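Local structure of aldehyde dehydrogenase family protein (Pseudomonas syringae pv. tomato str. DC3000, 5IUU) at residues I40-G45 / G342-T347. The protein probably oxidises aldehydes to carboxylic acids with NAD(P)+ as the electron acceptor and binds NAD(H) and indole-3-acetate. Sequence-based numbering, arbitrary orientation.
Sequences ISPVDG and GALVDT
Pro42 meets Leu344 and Val345 with its carbonyl oxygen and the CB corner of its ring. Its O accepts the backbone N-H of Val345 (Val345 N to Pro42 O 2.8 Å), but the bond is weak, bent to 124° at the hydrogen. Around that oxygen gather CA of Leu344 at 3.5 Å, in a CA-H...O contact, and CB of Val345, equally close. CB of the Pro42 ring lies 3.9 Å from Val345 O and 4.1 Å from Leu344 CB, with Leu344 CD2 only slightly farther from the same CB. Val345 points its CB at the turn; CG2, anti to the carbonyl carbon, lies loosely by the O of Val43. Farther along, Ile40 and Thr347 cross obliquely, CB to CB at 4.0 Å; the CG2 branch of Ile40 lies against Thr347, whereas CG1 leads away. The turn is shaped from within: Ser41 OG accepts Val43 N at 3.0 Å, and the N-H of Gly45 hydrogen-bonds to Ser41 O. Ser41 OG also hydrogen-bonds to Leu107 O. This is surface packing between an ST turn, in the loop joining strands 36-40 and 47-52, and the loop after strand 341-342 of the aldehyde dehydrogenase fold, where the Leu344 side chain is about 6 Å from that of Trp167, which binds NADH.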
loop_
_atom_site.group_PDB
_atom_site.type_symbol
_atom_site.label_atom_id
_atom_site.label_comp_id
_atom_site.label_asym_id
_atom_site.label_seq_id
_atom_site.Cartn_x
_atom_site.Cartn_y
_atom_site.Cartn_z
ATOM N N ILE A 40 -13.409 2.201 45.343
ATOM C CA ILE A 40 -13.494 3.388 46.189
ATOM C C ILE A 40 -13.117 4.609 45.363
ATOM O O ILE A 40 -12.038 4.641 44.763
ATOM C CB ILE A 40 -12.572 3.269 47.415
ATOM C CG1 ILE A 40 -12.864 1.984 48.189
ATOM C CG2 ILE A 40 -12.718 4.493 48.305
ATOM C CD1 ILE A 40 -14.137 2.033 48.994
ATOM N N SER A 41 -13.982 5.630 45.365
ATOM C CA SER A 41 -13.698 6.829 44.580
ATOM C C SER A 41 -12.551 7.617 45.204
ATOM O O SER A 41 -12.547 7.843 46.419
ATOM C CB SER A 41 -14.926 7.719 44.462
ATOM O OG SER A 41 -14.584 8.930 43.810
ATOM N N PRO A 42 -11.549 8.026 44.419
ATOM C CA PRO A 42 -10.546 8.965 44.938
ATOM C C PRO A 42 -11.042 10.396 45.035
ATOM O O PRO A 42 -10.290 11.257 45.515
ATOM C CB PRO A 42 -9.391 8.846 43.922
ATOM C CG PRO A 42 -10.043 8.373 42.671
ATOM C CD PRO A 42 -11.153 7.457 43.116
ATOM N N VAL A 43 -12.271 10.683 44.587
ATOM C CA VAL A 43 -12.802 12.037 44.717
ATOM C C VAL A 43 -13.097 12.345 46.180
ATOM O O VAL A 43 -12.646 13.359 46.723
ATOM C CB VAL A 43 -14.058 12.215 43.843
ATOM C CG1 VAL A 43 -14.702 13.581 44.089
ATOM C CG2 VAL A 43 -13.718 12.033 42.356
ATOM N N ASP A 44 -13.844 11.464 46.845
ATOM C CA ASP A 44 -14.171 11.693 48.247
ATOM C C ASP A 44 -14.243 10.401 49.053
ATOM O O ASP A 44 -14.863 10.398 50.121
ATOM C CB ASP A 44 -15.510 12.451 48.385
ATOM C CG ASP A 44 -16.679 11.738 47.692
ATOM O OD1 ASP A 44 -16.533 10.571 47.277
ATOM O OD2 ASP A 44 -17.767 12.349 47.575
ATOM N N GLY A 45 -13.663 9.304 48.572
ATOM C CA GLY A 45 -13.630 8.070 49.327
ATOM C C GLY A 45 -14.922 7.288 49.378
ATOM O O GLY A 45 -14.980 6.261 50.068
ATOM N N GLY A 342 -6.708 16.640 39.051
ATOM C CA GLY A 342 -7.494 15.993 40.086
ATOM C C GLY A 342 -6.812 16.091 41.437
ATOM O O GLY A 342 -5.654 15.669 41.587
ATOM N N ALA A 343 -7.507 16.659 42.428
ATOM C CA ALA A 343 -7.053 16.641 43.824
ATOM C C ALA A 343 -7.666 15.415 44.483
ATOM O O ALA A 343 -8.823 15.437 44.916
ATOM C CB ALA A 343 -7.444 17.919 44.556
ATOM N N LEU A 344 -6.883 14.347 44.565
ATOM C CA LEU A 344 -7.391 13.043 44.950
ATOM C C LEU A 344 -7.300 12.836 46.460
ATOM O O LEU A 344 -6.733 13.640 47.204
ATOM C CB LEU A 344 -6.638 11.929 44.217
ATOM C CG LEU A 344 -6.283 12.100 42.742
ATOM C CD1 LEU A 344 -5.207 11.107 42.350
ATOM C CD2 LEU A 344 -7.510 11.962 41.860
ATOM N N VAL A 345 -7.865 11.713 46.898
ATOM C CA VAL A 345 -7.924 11.333 48.299
ATOM C C VAL A 345 -7.542 9.856 48.396
ATOM O O VAL A 345 -7.630 9.100 47.423
ATOM C CB VAL A 345 -9.337 11.633 48.883
ATOM C CG1 VAL A 345 -9.719 10.723 50.054
ATOM C CG2 VAL A 345 -9.442 13.113 49.273
ATOM N N ASP A 346 -7.043 9.471 49.569
ATOM C CA ASP A 346 -6.694 8.081 49.822
ATOM C C ASP A 346 -7.910 7.172 49.668
ATOM O O ASP A 346 -9.034 7.540 50.021
ATOM C CB ASP A 346 -6.104 7.947 51.230
ATOM C CG ASP A 346 -6.102 6.511 51.735
ATOM O OD1 ASP A 346 -5.410 5.666 51.130
ATOM O OD2 ASP A 346 -6.793 6.232 52.739
ATOM N N THR A 347 -7.675 5.970 49.136
ATOM C CA THR A 347 -8.728 4.963 49.010
ATOM C C THR A 347 -8.584 3.865 50.073
ATOM O O THR A 347 -7.934 2.838 49.852
ATOM C CB THR A 347 -8.725 4.322 47.606
ATOM O OG1 THR A 347 -7.674 3.353 47.520
ATOM C CG2 THR A 347 -8.508 5.385 46.540
#